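Local coordinates for protein NADP-dependent glyceraldehyde-3-phosphate dehydrogenase (Bacillus halodurans, PDB 3PRL) that probably oxidises glyceraldehyde 3-phosphate irreversibly to 3-phosphoglycerate with NADP+ as electron acceptor, as a member of the aldehyde dehydrogenase family, at residues D[54-65]-D[177-185]; D[340-348]-D[381-391]. All blocks are in the same frame, centred on the assembly; numbering follows the deposited sequence.

Contact 1: residues D[54-65]-D[177-185]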
# COMPACT_ATOMS: atom_id res chain seq x y z
N ALA D 54 10.56 16.33 33.65
CA ALA D 54 9.91 16.45 32.36
C ALA D 54 9.77 15.09 31.68
O ALA D 54 8.72 14.78 31.12
CB ALA D 54 10.68 17.40 31.47
N ILE D 55 10.82 14.28 31.73
CA ILE D 55 10.79 12.94 31.12
C ILE D 55 9.75 12.01 31.78
O ILE D 55 9.14 11.19 31.09
CB ILE D 55 12.19 12.28 31.07
CG1 ILE D 55 13.06 13.03 30.06
CG2 ILE D 55 12.10 10.80 30.67
CD1 ILE D 55 14.48 12.52 29.94
N GLN D 56 9.56 12.15 33.09
CA GLN D 56 8.59 11.33 33.80
C GLN D 56 7.17 11.74 33.52
O GLN D 56 6.29 10.89 33.35
CB GLN D 56 8.84 11.29 35.31
CG GLN D 56 9.61 10.07 35.79
CD GLN D 56 9.22 8.80 35.06
OE1 GLN D 56 9.91 8.37 34.13
NE2 GLN D 56 8.10 8.19 35.47
N GLY D 57 6.94 13.06 33.48
CA GLY D 57 5.62 13.59 33.18
C GLY D 57 5.14 13.13 31.82
O GLY D 57 3.96 12.83 31.63
N ALA D 58 6.07 13.07 30.87
CA ALA D 58 5.77 12.66 29.51
C ALA D 58 5.41 11.17 29.43
O ALA D 58 4.51 10.81 28.69
CB ALA D 58 6.92 12.99 28.58
N LYS D 59 6.10 10.35 30.22
CA LYS D 59 5.84 8.91 30.31
C LYS D 59 4.49 8.57 30.96
O LYS D 59 3.83 7.60 30.58
CB LYS D 59 6.97 8.26 31.12
CG LYS D 59 7.50 6.93 30.62
CD LYS D 59 8.78 6.61 31.41
CE LYS D 59 8.90 5.13 31.78
NZ LYS D 59 9.46 4.98 33.15
N ASP D 60 4.07 9.36 31.94
CA ASP D 60 2.79 9.10 32.60
C ASP D 60 1.64 9.55 31.72
O ASP D 60 0.62 8.87 31.63
CB ASP D 60 2.72 9.76 33.97
CG ASP D 60 3.69 9.16 34.97
OD1 ASP D 60 4.24 8.06 34.71
OD2 ASP D 60 3.92 9.79 36.01
N ALA D 61 1.80 10.69 31.06
CA ALA D 61 0.78 11.19 30.14
C ALA D 61 0.72 10.37 28.84
O ALA D 61 -0.33 10.31 28.20
CB ALA D 61 1.00 12.65 29.85
N GLN D 62 1.83 9.76 28.46
CA GLN D 62 1.89 8.82 27.32
C GLN D 62 0.81 7.73 27.39
O GLN D 62 0.23 7.35 26.37
CB GLN D 62 3.30 8.19 27.22
CG GLN D 62 3.40 6.75 26.64
CD GLN D 62 3.38 6.71 25.12
OE1 GLN D 62 3.03 5.69 24.52
NE2 GLN D 62 3.76 7.82 24.49
N LYS D 63 0.54 7.24 28.60
CA LYS D 63 -0.41 6.13 28.77
C LYS D 63 -1.88 6.60 28.69
O LYS D 63 -2.77 5.81 28.36
CB LYS D 63 -0.12 5.37 30.07
CG LYS D 63 1.38 5.16 30.35
CD LYS D 63 1.65 4.14 31.45
CE LYS D 63 3.02 4.35 32.10
NZ LYS D 63 2.99 5.44 33.15
N ILE D 64 -2.12 7.88 28.95
CA ILE D 64 -3.47 8.45 28.79
C ILE D 64 -3.68 8.90 27.33
O ILE D 64 -4.65 8.51 26.68
CB ILE D 64 -3.74 9.61 29.82
CG1 ILE D 64 -3.91 9.03 31.24
CG2 ILE D 64 -4.96 10.47 29.42
CD1 ILE D 64 -3.36 9.90 32.36
N TRP D 65 -2.74 9.68 26.82
CA TRP D 65 -2.77 10.17 25.45
C TRP D 65 -2.90 9.06 24.38
O TRP D 65 -3.75 9.16 23.47
CB TRP D 65 -1.52 11.00 25.19
CG TRP D 65 -1.43 11.59 23.83
CD1 TRP D 65 -0.49 11.31 22.88
CD2 TRP D 65 -2.31 12.57 23.27
NE1 TRP D 65 -0.73 12.06 21.75
CE2 TRP D 65 -1.83 12.85 21.97
CE3 TRP D 65 -3.45 13.24 23.74
CZ2 TRP D 65 -2.47 13.76 21.12
CZ3 TRP D 65 -4.07 14.16 22.90
CH2 TRP D 65 -3.59 14.41 21.61
N LEU D 177 3.14 13.26 18.34
CA LEU D 177 1.95 13.29 19.20
C LEU D 177 0.76 12.63 18.54
O LEU D 177 -0.02 11.94 19.20
CB LEU D 177 1.55 14.72 19.54
CG LEU D 177 2.58 15.72 20.11
CD1 LEU D 177 1.91 17.07 20.22
CD2 LEU D 177 3.15 15.29 21.44
N VAL D 178 0.61 12.84 17.23
CA VAL D 178 -0.56 12.30 16.55
C VAL D 178 -0.53 10.77 16.45
O VAL D 178 -1.59 10.14 16.31
CB VAL D 178 -0.81 12.93 15.17
CG1 VAL D 178 0.15 12.37 14.13
CG2 VAL D 178 -2.25 12.71 14.77
N THR D 179 0.66 10.18 16.55
CA THR D 179 0.76 8.71 16.52
C THR D 179 0.78 8.15 17.93
O THR D 179 0.93 6.94 18.13
CB THR D 179 1.99 8.19 15.76
OG1 THR D 179 3.19 8.58 16.44
CG2 THR D 179 2.01 8.71 14.31
N GLY D 180 0.64 9.04 18.91
CA GLY D 180 0.39 8.61 20.27
C GLY D 180 1.59 8.55 21.18
O GLY D 180 1.52 7.98 22.27
N ASN D 181 2.70 9.15 20.74
CA ASN D 181 3.90 9.35 21.57
C ASN D 181 3.71 10.63 22.38
O ASN D 181 2.79 11.38 22.12
CB ASN D 181 5.14 9.49 20.69
CG ASN D 181 5.40 8.24 19.84
OD1 ASN D 181 6.02 7.29 20.31
ND2 ASN D 181 4.93 8.25 18.58
N THR D 182 4.58 10.85 23.37
CA THR D 182 4.69 12.17 24.00
C THR D 182 6.06 12.78 23.65
O THR D 182 6.93 12.10 23.09
CB THR D 182 4.40 12.13 25.52
OG1 THR D 182 5.29 11.20 26.16
CG2 THR D 182 2.97 11.69 25.75
N VAL D 183 6.23 14.07 23.94
CA VAL D 183 7.43 14.78 23.51
C VAL D 183 8.16 15.50 24.63
O VAL D 183 7.57 16.24 25.44
CB VAL D 183 7.16 15.74 22.32
CG1 VAL D 183 8.40 16.54 22.00
CG2 VAL D 183 6.73 14.97 21.07
N VAL D 184 9.46 15.27 24.68
CA VAL D 184 10.37 16.19 25.34
C VAL D 184 11.01 17.03 24.24
O VAL D 184 11.70 16.49 23.36
CB VAL D 184 11.41 15.44 26.20
CG1 VAL D 184 12.42 16.40 26.78
CG2 VAL D 184 10.69 14.73 27.31
N PHE D 185 10.71 18.33 24.25
CA PHE D 185 11.16 19.28 23.24
C PHE D 185 12.33 20.14 23.73
O PHE D 185 12.20 20.90 24.70
CB PHE D 185 10.00 20.20 22.82
CG PHE D 185 10.38 21.27 21.79
CD1 PHE D 185 11.26 20.99 20.74
CD2 PHE D 185 9.84 22.56 21.87
CE1 PHE D 185 11.63 21.95 19.81
CE2 PHE D 185 10.18 23.54 20.92
CZ PHE D 185 11.08 23.24 19.89
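Thr182 fits its whole side chain against the helical turn from Ala58 to Gln62. Its CB faces the Ala58 methyl, 4.1 Å from Ala58 CB. The OG1 branch donates a hydrogen bond of 2.7 Å to Ala58 O. With chi1 at 57°, OG1 sits between the backbone N and the carbonyl carbon, and CG2 is left to rest 3.4 Å from Gln62 CA. The hydroxyl comes from above the carbonyl plane, 61° out of it. Gln62 N, the helical donor, reaches Ala58 O from the other face, so this oxygen serves two donors. A second bond lies at the C-terminal end of helix 48-65. Trp65 NE1 donates to Leu177 O at 2.6 Å, and that oxygen lies near the plane of the indole, at its edge. Leu177 O also accepts from Gly180 N, within the Schellman motif that ends helix 167-178. Trp65 CD1 is 3.4 Å from Asn181 O, and Trp65 CZ2 passes Leu177 CB. A leucine in place of Trp65 has no indole N-H, and Leu177 O would probably be left to the Gly180 N-H, with a gap beside the Schellman turn. At the other end the contact is apolar. Val184 CG2 touches Ile55 CG1 at 4.0 Å, the two side chains crossing at about a right angle. The helix runs nearly antiparallel to strand 182-185, at 161°, with 7.9 Å between the axes. The strand lies between strands 144-159 and 212-214, parallel to both. Helix 48-65 covers one side of it. Val183 and Phe185 pack on helix 167-178, which links strands 144-159 and 182-186 in a beta-alpha-beta unit of the Rossmann-type domain. Strand 182-186 carries the NADP-binding Lys186 at its end.

Contact 2: residues D[340-348]-D[381-391]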
# COMPACT_ATOMS: atom_id res chain seq x y z
N ALA D 340 30.58 33.66 11.42
CA ALA D 340 31.17 34.62 10.49
C ALA D 340 32.70 34.51 10.43
O ALA D 340 33.28 34.48 9.33
CB ALA D 340 30.74 36.04 10.85
N ALA D 341 33.36 34.41 11.58
CA ALA D 341 34.81 34.18 11.61
C ALA D 341 35.17 32.94 10.77
O ALA D 341 36.05 33.01 9.90
CB ALA D 341 35.31 34.03 13.04
N PHE D 342 34.47 31.82 11.02
CA PHE D 342 34.69 30.53 10.33
C PHE D 342 34.47 30.65 8.83
O PHE D 342 35.28 30.14 8.06
CB PHE D 342 33.82 29.41 10.93
CG PHE D 342 33.84 28.11 10.14
CD1 PHE D 342 34.87 27.18 10.31
CD2 PHE D 342 32.83 27.82 9.22
CE1 PHE D 342 34.92 26.00 9.58
CE2 PHE D 342 32.86 26.62 8.47
CZ PHE D 342 33.91 25.71 8.66
N ILE D 343 33.41 31.34 8.41
CA ILE D 343 33.14 31.62 6.98
C ILE D 343 34.28 32.43 6.34
O ILE D 343 34.80 32.06 5.29
CB ILE D 343 31.80 32.37 6.76
CG1 ILE D 343 30.62 31.54 7.30
CG2 ILE D 343 31.59 32.69 5.27
CD1 ILE D 343 29.51 32.39 7.87
N GLN D 344 34.67 33.51 6.99
CA GLN D 344 35.78 34.35 6.52
C GLN D 344 37.04 33.54 6.22
O GLN D 344 37.71 33.78 5.21
CB GLN D 344 36.09 35.45 7.54
CG GLN D 344 37.19 36.45 7.12
CD GLN D 344 36.87 37.18 5.82
OE1 GLN D 344 35.86 37.88 5.70
NE2 GLN D 344 37.74 37.02 4.83
N GLY D 345 37.35 32.59 7.09
CA GLY D 345 38.52 31.72 6.95
C GLY D 345 38.49 30.82 5.73
O GLY D 345 39.54 30.50 5.16
N LEU D 346 37.28 30.38 5.36
CA LEU D 346 37.06 29.61 4.14
C LEU D 346 37.36 30.43 2.88
O LEU D 346 37.98 29.93 1.94
CB LEU D 346 35.63 29.04 4.09
CG LEU D 346 35.38 27.60 4.60
CD1 LEU D 346 35.88 27.38 6.01
CD2 LEU D 346 33.90 27.23 4.52
N ILE D 347 36.89 31.69 2.87
CA ILE D 347 37.17 32.63 1.78
C ILE D 347 38.68 32.88 1.66
O ILE D 347 39.27 32.61 0.61
CB ILE D 347 36.39 33.96 1.95
CG1 ILE D 347 34.89 33.72 1.77
CG2 ILE D 347 36.89 35.03 0.95
CD1 ILE D 347 33.99 34.80 2.35
N ASP D 348 39.29 33.36 2.75
CA ASP D 348 40.75 33.54 2.86
C ASP D 348 41.54 32.39 2.19
O ASP D 348 42.19 32.59 1.17
CB ASP D 348 41.18 33.65 4.33
CG ASP D 348 40.78 34.97 4.98
OD1 ASP D 348 40.85 35.02 6.23
OD2 ASP D 348 40.43 35.95 4.28
N ARG D 381 39.53 24.50 1.19
CA ARG D 381 38.59 24.03 2.21
C ARG D 381 37.14 24.24 1.79
O ARG D 381 36.28 23.41 2.09
CB ARG D 381 38.85 24.73 3.54
CG ARG D 381 40.19 24.41 4.20
CD ARG D 381 40.39 25.26 5.44
NE ARG D 381 39.24 25.16 6.35
CZ ARG D 381 39.02 25.97 7.37
NH1 ARG D 381 39.87 26.96 7.65
NH2 ARG D 381 37.94 25.80 8.14
N VAL D 382 36.89 25.35 1.09
CA VAL D 382 35.54 25.80 0.73
C VAL D 382 34.89 24.90 -0.32
O VAL D 382 33.70 25.01 -0.59
CB VAL D 382 35.53 27.32 0.27
CG1 VAL D 382 36.05 27.48 -1.18
CG2 VAL D 382 34.14 27.96 0.44
N ALA D 383 35.68 24.00 -0.90
CA ALA D 383 35.17 23.04 -1.87
C ALA D 383 34.52 21.85 -1.17
O ALA D 383 33.86 21.01 -1.80
CB ALA D 383 36.29 22.57 -2.82
N TRP D 384 34.70 21.79 0.15
CA TRP D 384 34.39 20.59 0.92
C TRP D 384 33.57 20.95 2.16
O TRP D 384 32.49 20.38 2.38
CB TRP D 384 35.69 19.85 1.31
CG TRP D 384 36.55 19.44 0.14
CD1 TRP D 384 37.81 19.89 -0.16
CD2 TRP D 384 36.20 18.51 -0.89
NE1 TRP D 384 38.27 19.29 -1.31
CE2 TRP D 384 37.30 18.44 -1.78
CE3 TRP D 384 35.06 17.72 -1.15
CZ2 TRP D 384 37.30 17.62 -2.91
CZ3 TRP D 384 35.07 16.88 -2.28
CH2 TRP D 384 36.18 16.84 -3.15
N GLU D 385 34.09 21.88 2.96
CA GLU D 385 33.49 22.25 4.24
C GLU D 385 32.25 23.14 4.11
O GLU D 385 32.32 24.26 3.57
CB GLU D 385 34.51 22.95 5.16
CG GLU D 385 35.84 22.20 5.36
CD GLU D 385 36.77 22.87 6.38
OE1 GLU D 385 36.31 23.72 7.18
OE2 GLU D 385 37.97 22.53 6.38
N GLU D 386 31.13 22.65 4.63
CA GLU D 386 29.90 23.42 4.69
C GLU D 386 30.13 24.69 5.52
O GLU D 386 30.43 24.61 6.70
CB GLU D 386 28.78 22.56 5.29
CG GLU D 386 27.48 23.30 5.57
CD GLU D 386 26.44 22.44 6.27
OE1 GLU D 386 26.74 21.88 7.35
OE2 GLU D 386 25.30 22.35 5.76
N PRO D 387 29.99 25.87 4.88
CA PRO D 387 30.32 27.17 5.46
C PRO D 387 29.22 27.66 6.38
O PRO D 387 29.50 28.37 7.36
CB PRO D 387 30.40 28.09 4.23
CG PRO D 387 30.41 27.15 3.04
CD PRO D 387 29.57 26.01 3.48
N PHE D 388 27.99 27.25 6.09
CA PHE D 388 26.81 27.82 6.73
C PHE D 388 26.80 29.37 6.61
O PHE D 388 26.58 30.09 7.58
CB PHE D 388 26.65 27.31 8.17
CG PHE D 388 25.32 26.64 8.40
CD1 PHE D 388 24.95 25.52 7.66
CD2 PHE D 388 24.41 27.16 9.31
CE1 PHE D 388 23.72 24.92 7.84
CE2 PHE D 388 23.14 26.56 9.49
CZ PHE D 388 22.81 25.45 8.75
N GLY D 389 27.01 29.83 5.38
CA GLY D 389 27.20 31.26 5.10
C GLY D 389 27.18 31.62 3.63
O GLY D 389 27.30 30.72 2.78
N PRO D 390 27.02 32.92 3.31
CA PRO D 390 26.70 33.38 1.96
C PRO D 390 27.93 33.37 1.06
O PRO D 390 28.45 34.44 0.68
CB PRO D 390 26.21 34.81 2.19
CG PRO D 390 26.96 35.28 3.37
CD PRO D 390 27.27 34.06 4.22
N VAL D 391 28.39 32.17 0.73
CA VAL D 391 29.57 31.96 -0.08
C VAL D 391 29.27 30.80 -1.02
O VAL D 391 28.62 29.82 -0.63
CB VAL D 391 30.84 31.70 0.78
CG1 VAL D 391 30.84 30.29 1.42
CG2 VAL D 391 32.10 31.91 -0.04
O HOH W 1 37.37 28.53 8.85
O HOH W 2 38.84 27.52 0.62
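Arg381 NH2 lies 3.4 Å from Phe342 CE1 and is gripped by two polar partners. One is Glu385 OE1, at 2.8 Å in a nearly straight bond of 166° that lies in the guanidinium plane. The other is water 1, held weakly, which donates to Phe342 O and so bridges helix and loop. Arg381 NE bonds Glu385 OE2, making the salt bridge a side-on pair. The arginine chain bends at chi3, 52°, and this brings the guanidinium alongside the carboxylate. Leu346 CD1 sits over one face of that guanidinium, 3.4 Å from Arg381 NH2. It also covers one face of the Phe342 ring, near the rim. The two planes are 64° apart, and the methyl fills the angle between them. The other branch, Leu346 CD2, meets Pro387 CB at 3.6 Å. Deeper in, Ile343 CG1 is 3.4 Å from Pro387 O, and Ile343 CD1 packs over the Gly389 backbone. Ile347 CG1 and Val391 CG2 close the far end, at 3.8 Å. Water 2 joins Leu346 O to Val382 N. Residues 385-390 read Glu-Glu-Pro-Phe-Gly-Pro, a motif of aldehyde dehydrogenases. The Glu386 side chain starts away from the helix, and its OE2 forms a salt bridge with Lys297. The Phe388 side chain lies about 4 Å from that of the NADP-binding Phe162. No direct hydrogen bond joins residues 340-348 to the loop, though Asp349, next in the helix, takes the Arg381 N-H. Apolar packing and two waters join the two segments, while the loop probably balances the arginine's charge within itself.

How the contacts relate
Contact 1 is buried in the fold, and contact 2 is only partly so. They lie on opposite sides of the chain's centre, about 41 Å apart between centres, and share no helix or strand. In contact 1 a helix covers a regular sheet, and direct hydrogen bonds to backbone carbonyls tie the helix to the strand and to the end of helix 167-178. Contact 2 sets a helix against an irregular loop. There, two waters bridge the segments and the salt bridge stays within one of them. Each comes near NADP-binding residues: contact 1 through the strand leading to Lys186, contact 2 through the loop beside Phe162.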